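Local coordinates for protein ribokinase (Cryptococcus neoformans var. grubii serotype A, PDB 6CW5) that probably phosphorylates D-ribose at O-5, using ATP and a divalent cation, most likely magnesium, to give D-ribose 5-phosphate, at residues T133-Y138 and L156-Q161; F184-L189 and L204-S209. One frame throughout, in Å; residues are numbered along the deposited sequence.

Contact 1: T133-Y138 and L156-Q161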
ATOM      1  N   THR A 133     -10.031  -4.224   5.779  1.00 25.77           N
ATOM      2  CA  THR A 133     -10.312  -5.312   4.844  1.00 34.66           C
ATOM      3  C   THR A 133     -10.047  -6.634   5.559  1.00 32.44           C
ATOM      4  O   THR A 133      -8.952  -6.866   6.081  1.00 33.37           O
ATOM      5  CB  THR A 133      -9.490  -5.180   3.560  1.00 34.99           C
ATOM      6  OG1 THR A 133      -9.804  -3.929   2.916  1.00 38.23           O
ATOM      7  CG2 THR A 133      -9.818  -6.327   2.591  1.00 37.17           C
ATOM      8  N   SER A 134     -11.085  -7.432   5.700  1.00 32.81           N
ATOM      9  CA  SER A 134     -10.989  -8.722   6.348  1.00 26.12           C
ATOM     10  C   SER A 134     -10.831  -9.768   5.269  1.00 29.33           C
ATOM     11  O   SER A 134     -11.422  -9.659   4.186  1.00 26.70           O
ATOM     12  CB  SER A 134     -12.232  -9.019   7.178  1.00 24.07           C
ATOM     13  OG  SER A 134     -12.157 -10.308   7.784  1.00 34.98           O
ATOM     14  N   LEU A 135     -10.009 -10.763   5.555  1.00 23.90           N
ATOM     15  CA  LEU A 135      -9.895 -11.919   4.687  1.00 27.44           C
ATOM     16  C   LEU A 135     -10.656 -13.104   5.247  1.00 29.75           C
ATOM     17  O   LEU A 135     -10.472 -14.229   4.774  1.00 31.10           O
ATOM     18  CB  LEU A 135      -8.421 -12.276   4.477  1.00 25.37           C
ATOM     19  CG  LEU A 135      -7.611 -11.158   3.835  1.00 26.02           C
ATOM     20  CD1 LEU A 135      -6.206 -11.649   3.569  1.00 29.63           C
ATOM     21  CD2 LEU A 135      -8.238 -10.643   2.514  1.00 25.63           C
ATOM     22  N   ALA A 136     -11.523 -12.857   6.241  1.00 29.52           N
ATOM     23  CA  ALA A 136     -12.094 -13.936   7.038  1.00 38.37           C
ATOM     24  C   ALA A 136     -12.842 -14.955   6.187  1.00 43.18           C
ATOM     25  O   ALA A 136     -12.830 -16.150   6.503  1.00 46.17           O
ATOM     26  CB  ALA A 136     -13.026 -13.356   8.106  1.00 45.51           C
ATOM     27  N   THR A 137     -13.519 -14.515   5.122  1.00 34.42           N
ATOM     28  CA  THR A 137     -14.339 -15.454   4.360  1.00 34.53           C
ATOM     29  C   THR A 137     -13.558 -16.179   3.272  1.00 35.90           C
ATOM     30  O   THR A 137     -14.125 -17.039   2.587  1.00 33.18           O
ATOM     31  CB  THR A 137     -15.537 -14.738   3.728  1.00 44.11           C
ATOM     32  OG1 THR A 137     -15.082 -13.783   2.767  1.00 43.70           O
ATOM     33  CG2 THR A 137     -16.359 -14.011   4.785  1.00 44.32           C
ATOM     34  N   TYR A 138     -12.281 -15.867   3.092  1.00 27.34           N
ATOM     35  CA  TYR A 138     -11.524 -16.344   1.940  1.00 26.10           C
ATOM     36  C   TYR A 138     -10.526 -17.426   2.322  1.00 27.55           C
ATOM     37  O   TYR A 138      -9.905 -17.364   3.386  1.00 27.88           O
ATOM     38  CB  TYR A 138     -10.780 -15.189   1.275  1.00 25.61           C
ATOM     39  CG  TYR A 138     -11.737 -14.121   0.837  1.00 23.16           C
ATOM     40  CD1 TYR A 138     -12.608 -14.344  -0.231  1.00 24.18           C
ATOM     41  CD2 TYR A 138     -11.808 -12.908   1.511  1.00 26.61           C
ATOM     42  CE1 TYR A 138     -13.494 -13.366  -0.638  1.00 24.90           C
ATOM     43  CE2 TYR A 138     -12.697 -11.917   1.109  1.00 28.99           C
ATOM     44  CZ  TYR A 138     -13.537 -12.162   0.042  1.00 29.41           C
ATOM     45  OH  TYR A 138     -14.427 -11.202  -0.352  1.00 29.39           O
ATOM     46  N   LEU A 156      -1.304  -9.635   0.348  1.00 18.28           N
ATOM     47  CA  LEU A 156      -0.502 -10.866   0.455  1.00 18.50           C
ATOM     48  C   LEU A 156      -0.009 -11.084   1.874  1.00 16.52           C
ATOM     49  O   LEU A 156      -0.033 -12.217   2.397  1.00 19.58           O
ATOM     50  CB  LEU A 156       0.690 -10.800  -0.509  1.00 16.97           C
ATOM     51  CG  LEU A 156       1.706 -11.953  -0.380  1.00 19.06           C
ATOM     52  CD1 LEU A 156       1.032 -13.252  -0.755  1.00 18.94           C
ATOM     53  CD2 LEU A 156       2.889 -11.686  -1.306  1.00 21.32           C
ATOM     54  N   THR A 157       0.443 -10.019   2.530  1.00 19.43           N
ATOM     55  CA  THR A 157       0.919 -10.160   3.910  1.00 17.60           C
ATOM     56  C   THR A 157      -0.208 -10.585   4.833  1.00 23.68           C
ATOM     57  O   THR A 157      -0.032 -11.469   5.694  1.00 22.48           O
ATOM     58  CB  THR A 157       1.534  -8.832   4.359  1.00 19.63           C
ATOM     59  OG1 THR A 157       2.645  -8.531   3.489  1.00 19.65           O
ATOM     60  CG2 THR A 157       2.040  -8.938   5.803  1.00 19.53           C
ATOM     61  N   ALA A 158      -1.385  -9.982   4.665  1.00 20.51           N
ATOM     62  CA  ALA A 158      -2.530 -10.378   5.477  1.00 22.23           C
ATOM     63  C   ALA A 158      -2.905 -11.833   5.223  1.00 22.18           C
ATOM     64  O   ALA A 158      -3.331 -12.554   6.149  1.00 23.46           O
ATOM     65  CB  ALA A 158      -3.724  -9.461   5.173  1.00 20.15           C
ATOM     66  N   ALA A 159      -2.786 -12.270   3.971  1.00 20.69           N
ATOM     67  CA  ALA A 159      -3.092 -13.648   3.622  1.00 22.34           C
ATOM     68  C   ALA A 159      -2.110 -14.596   4.298  1.00 21.17           C
ATOM     69  O   ALA A 159      -2.508 -15.616   4.881  1.00 23.26           O
ATOM     70  CB  ALA A 159      -3.058 -13.812   2.094  1.00 22.70           C
ATOM     71  N   GLY A 160      -0.822 -14.255   4.257  1.00 23.81           N
ATOM     72  CA  GLY A 160       0.184 -15.145   4.813  1.00 20.20           C
ATOM     73  C   GLY A 160       0.168 -15.166   6.315  1.00 23.05           C
ATOM     74  O   GLY A 160       0.557 -16.166   6.928  1.00 25.41           O
ATOM     75  N   GLN A 161      -0.294 -14.079   6.940  1.00 23.10           N
ATOM     76  CA  GLN A 161      -0.340 -14.015   8.394  1.00 25.42           C
ATOM     77  C   GLN A 161      -1.677 -14.436   8.977  1.00 26.53           C
ATOM     78  O   GLN A 161      -1.825 -14.418  10.199  1.00 26.57           O
ATOM     79  CB  GLN A 161       0.008 -12.604   8.868  1.00 28.67           C
ATOM     80  CG  GLN A 161       1.417 -12.209   8.466  1.00 25.53           C
ATOM     81  CD  GLN A 161       1.785 -10.828   8.930  1.00 31.86           C
ATOM     82  OE1 GLN A 161       0.918  -9.973   9.177  1.00 31.01           O
ATOM     83  NE2 GLN A 161       3.075 -10.591   9.053  1.00 26.37           N
TER

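Contact 2: F184-L189 and L204-S209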
ATOM      1  N   PHE A 184      10.373  -8.350  -2.147  1.00 17.78           N
ATOM      2  CA  PHE A 184       9.024  -8.893  -2.078  1.00 17.56           C
ATOM      3  C   PHE A 184       8.930  -9.985  -1.012  1.00 19.63           C
ATOM      4  O   PHE A 184       9.876 -10.769  -0.822  1.00 20.51           O
ATOM      5  CB  PHE A 184       8.662  -9.414  -3.468  1.00 16.76           C
ATOM      6  CG  PHE A 184       7.200  -9.668  -3.686  1.00 19.54           C
ATOM      7  CD1 PHE A 184       6.366  -8.653  -4.159  1.00 19.97           C
ATOM      8  CD2 PHE A 184       6.678 -10.935  -3.483  1.00 14.33           C
ATOM      9  CE1 PHE A 184       5.019  -8.888  -4.388  1.00 20.05           C
ATOM     10  CE2 PHE A 184       5.319 -11.193  -3.730  1.00 19.34           C
ATOM     11  CZ  PHE A 184       4.495 -10.165  -4.172  1.00 19.31           C
ATOM     12  N   PRO A 185       7.816 -10.041  -0.252  1.00 18.89           N
ATOM     13  CA  PRO A 185       7.695 -11.014   0.852  1.00 17.27           C
ATOM     14  C   PRO A 185       7.310 -12.397   0.336  1.00 22.07           C
ATOM     15  O   PRO A 185       6.213 -12.890   0.548  1.00 20.04           O
ATOM     16  CB  PRO A 185       6.607 -10.384   1.727  1.00 20.01           C
ATOM     17  CG  PRO A 185       5.705  -9.717   0.710  1.00 17.32           C
ATOM     18  CD  PRO A 185       6.663  -9.120  -0.314  1.00 16.92           C
ATOM     19  N   TRP A 186       8.242 -13.027  -0.392  1.00 16.79           N
ATOM     20  CA  TRP A 186       7.995 -14.343  -0.972  1.00 20.55           C
ATOM     21  C   TRP A 186       7.569 -15.366   0.066  1.00 21.06           C
ATOM     22  O   TRP A 186       6.869 -16.326  -0.274  1.00 22.36           O
ATOM     23  CB  TRP A 186       9.257 -14.840  -1.676  1.00 18.30           C
ATOM     24  CG  TRP A 186       9.637 -13.893  -2.788  1.00 17.16           C
ATOM     25  CD1 TRP A 186      10.708 -13.047  -2.803  1.00 17.48           C
ATOM     26  CD2 TRP A 186       8.929 -13.677  -4.016  1.00 17.99           C
ATOM     27  NE1 TRP A 186      10.715 -12.325  -3.972  1.00 16.41           N
ATOM     28  CE2 TRP A 186       9.641 -12.694  -4.739  1.00 16.08           C
ATOM     29  CE3 TRP A 186       7.770 -14.226  -4.586  1.00 19.77           C
ATOM     30  CZ2 TRP A 186       9.232 -12.236  -6.009  1.00 16.10           C
ATOM     31  CZ3 TRP A 186       7.369 -13.780  -5.850  1.00 19.23           C
ATOM     32  CH2 TRP A 186       8.098 -12.786  -6.543  1.00 20.77           C
ATOM     33  N   LYS A 187       8.008 -15.213   1.315  1.00 21.31           N
ATOM     34  CA  LYS A 187       7.658 -16.231   2.300  1.00 24.87           C
ATOM     35  C   LYS A 187       6.156 -16.359   2.496  1.00 24.53           C
ATOM     36  O   LYS A 187       5.709 -17.407   2.971  1.00 25.72           O
ATOM     37  CB  LYS A 187       8.328 -15.952   3.647  1.00 24.17           C
ATOM     38  CG  LYS A 187       7.914 -14.643   4.285  1.00 21.64           C
ATOM     39  CD  LYS A 187       8.641 -14.400   5.582  1.00 29.52           C
ATOM     40  CE  LYS A 187       8.310 -13.028   6.133  1.00 38.09           C
ATOM     41  NZ  LYS A 187       9.018 -12.788   7.418  1.00 44.56           N
ATOM     42  N   HIS A 188       5.363 -15.328   2.163  1.00 19.85           N
ATOM     43  CA  HIS A 188       3.908 -15.377   2.339  1.00 22.62           C
ATOM     44  C   HIS A 188       3.181 -15.993   1.161  1.00 23.75           C
ATOM     45  O   HIS A 188       1.971 -16.236   1.249  1.00 25.51           O
ATOM     46  CB  HIS A 188       3.342 -13.956   2.551  1.00 20.43           C
ATOM     47  CG  HIS A 188       3.819 -13.319   3.814  1.00 24.82           C
ATOM     48  ND1 HIS A 188       3.872 -14.007   5.008  1.00 25.45           N
ATOM     49  CD2 HIS A 188       4.274 -12.069   4.075  1.00 23.58           C
ATOM     50  CE1 HIS A 188       4.334 -13.205   5.952  1.00 25.93           C
ATOM     51  NE2 HIS A 188       4.577 -12.023   5.413  1.00 29.01           N
ATOM     52  N   LEU A 189       3.881 -16.253   0.069  1.00 19.09           N
ATOM     53  CA  LEU A 189       3.247 -16.609  -1.191  1.00 18.13           C
ATOM     54  C   LEU A 189       3.176 -18.121  -1.353  1.00 27.09           C
ATOM     55  O   LEU A 189       4.192 -18.811  -1.220  1.00 22.68           O
ATOM     56  CB  LEU A 189       4.034 -16.009  -2.354  1.00 20.48           C
ATOM     57  CG  LEU A 189       3.409 -16.278  -3.697  1.00 21.82           C
ATOM     58  CD1 LEU A 189       2.080 -15.530  -3.791  1.00 19.41           C
ATOM     59  CD2 LEU A 189       4.402 -15.780  -4.772  1.00 19.92           C
ATOM     60  N   LEU A 204      17.199 -12.952 -13.099  1.00 20.28           N
ATOM     61  CA  LEU A 204      18.132 -11.857 -13.352  1.00 18.25           C
ATOM     62  C   LEU A 204      18.157 -10.883 -12.184  1.00 20.05           C
ATOM     63  O   LEU A 204      19.221 -10.396 -11.798  1.00 22.10           O
ATOM     64  CB  LEU A 204      17.755 -11.103 -14.631  1.00 24.71           C
ATOM     65  CG  LEU A 204      18.141 -11.708 -15.979  1.00 33.67           C
ATOM     66  CD1 LEU A 204      17.548 -10.880 -17.120  1.00 34.72           C
ATOM     67  CD2 LEU A 204      19.648 -11.782 -16.092  1.00 34.52           C
ATOM     68  N   ALA A 205      16.986 -10.571 -11.617  1.00 20.60           N
ATOM     69  CA  ALA A 205      16.962  -9.650 -10.487  1.00 20.63           C
ATOM     70  C   ALA A 205      17.638 -10.265  -9.271  1.00 20.04           C
ATOM     71  O   ALA A 205      18.104  -9.532  -8.387  1.00 22.44           O
ATOM     72  CB  ALA A 205      15.511  -9.248 -10.161  1.00 17.53           C
ATOM     73  N   PHE A 206      17.679 -11.592  -9.195  1.00 19.89           N
ATOM     74  CA  PHE A 206      18.218 -12.288  -8.036  1.00 17.42           C
ATOM     75  C   PHE A 206      19.679 -12.682  -8.240  1.00 21.19           C
ATOM     76  O   PHE A 206      20.203 -13.531  -7.503  1.00 22.16           O
ATOM     77  CB  PHE A 206      17.366 -13.533  -7.718  1.00 18.83           C
ATOM     78  CG  PHE A 206      15.947 -13.196  -7.299  1.00 18.09           C
ATOM     79  CD1 PHE A 206      15.613 -11.873  -7.001  1.00 21.70           C
ATOM     80  CD2 PHE A 206      14.989 -14.201  -7.165  1.00 22.21           C
ATOM     81  CE1 PHE A 206      14.312 -11.540  -6.611  1.00 22.25           C
ATOM     82  CE2 PHE A 206      13.695 -13.892  -6.763  1.00 22.40           C
ATOM     83  CZ  PHE A 206      13.364 -12.559  -6.495  1.00 19.74           C
ATOM     84  N   GLY A 207      20.336 -12.084  -9.221  1.00 23.27           N
ATOM     85  CA  GLY A 207      21.769 -12.233  -9.388  1.00 30.56           C
ATOM     86  C   GLY A 207      22.197 -13.424 -10.214  1.00 35.61           C
ATOM     87  O   GLY A 207      23.412 -13.645 -10.371  1.00 34.37           O
ATOM     88  N   SER A 208      21.253 -14.178 -10.762  1.00 25.95           N
ATOM     89  CA  SER A 208      21.574 -15.324 -11.597  1.00 26.04           C
ATOM     90  C   SER A 208      21.967 -14.859 -12.992  1.00 37.79           C
ATOM     91  O   SER A 208      21.567 -13.782 -13.442  1.00 36.81           O
ATOM     92  CB  SER A 208      20.368 -16.258 -11.665  1.00 27.57           C
ATOM     93  OG  SER A 208      20.617 -17.405 -12.460  1.00 33.17           O
ATOM     94  N   SER A 209      22.785 -15.663 -13.675  1.00 38.23           N
ATOM     95  CA  SER A 209      22.941 -15.459 -15.110  1.00 41.05           C
ATOM     96  C   SER A 209      21.993 -16.324 -15.935  1.00 41.66           C
ATOM     97  O   SER A 209      21.952 -16.170 -17.163  1.00 43.29           O
ATOM     98  CB  SER A 209      24.381 -15.732 -15.540  1.00 43.77           C
ATOM     99  OG  SER A 209      24.701 -17.057 -15.193  1.00 48.26           O
TER

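Contact 1: T133-Y138 and L156-Q161
Leu135 reaches the helix 149-161 with a single methyl: its CD1 lies 3.7 Å from Ala158 CB and 4.1 Å from Ala159 CB. The same methyl comes within 3.5 Å of Ala159 N, so it rests on the helix backbone between two alanines. The closest alpha carbons, Leu135 CA and Ala159 CA, are 7.1 Å apart. Leu135 CG stands anti to its own carbonyl carbon (chi1 -60°), and an extended second torsion (chi2 -175°) sets CD1 against the helix. No hydrogen bond crosses, and the apolar contact buries 98 Å² in all. In the alpha/beta layout of the PfkB kinases, it sets the loop entering strand 140-143 against the helix that follows that strand; Leu135 also touches Leu16 of the neighbouring parallel strand 15-18. The loose side is the loop's outer turn, where Ser134, Ala136 and Thr137 are exposed. Its shape is kept by local bonds: Ser134 OG accepts from Ala136 N at 3.0 Å in an ST turn, and Tyr138 N bonds to Leu135 O at 3.0 Å across a type I beta turn. Thr137 OG1 sits 3.4 Å above one face of the Tyr138 ring.

Contact 2: F184-L189 and L204-S209
Two bends in the chain bring Trp186 and Phe206 together: 184-189 makes an inverse gamma turn centred on Pro185 and then a short 3-10 turn at 186-188, while helix 196-205 ends in a Schellman motif with Gly207, at positive phi, as its C-prime residue. The contact thus packs the loop between helix 178-183 and strand 191-195 against the C-terminal end of the helix that follows that strand. Phe206, the first residue to leave helical angles, places its ring beside the indole. The phenyl meets it through its far corner, Phe206 CZ, which lies 3.7 Å from Trp186 NE1 and 4.1 Å from Trp186 CE2. The approach is oblique, the phenyl and five-membered ring having centroids 5.7 Å apart and planes inclined at 80°. One indole face is covered by Phe184, whose CD2 lies 3.4 Å above it, and Leu189 CD2 meets the indole edge in plane. Leu181 and Arg182 of helix 178-183 pack against Phe206, and Phe237 touches both rings. Trp186 NE1 donates its hydrogen bond to the carbonyl O of Leu181. The buried indole N-H is therefore satisfied outside the pair, and what joins the two rings is apolar packing, with no hydrogen bond between the segments.

In the fold
The two contacts follow one another along the chain, contact 1 closing before contact 2 opens, and their centres are 22 Å apart. Helix 149-161 connects them: while Ala158 and Ala159 receive the loop of contact 1, Leu156 faces contact 2, with its CD2 3.5 Å from Phe184 CE2 and its CD1 3.7 Å from His188 O. One residue on, Thr157 CA is 3.9 Å from His188 CD2. The contact centres are about 19 Å and 18 Å from the centre of the chain, and both contacts lie away from the nucleotide site, where ADP has been observed, and from the predicted substrate and potassium sites. A phosphate ion, probably from the crystallisation liquor, lies about 6 Å from the Ala158 side chain.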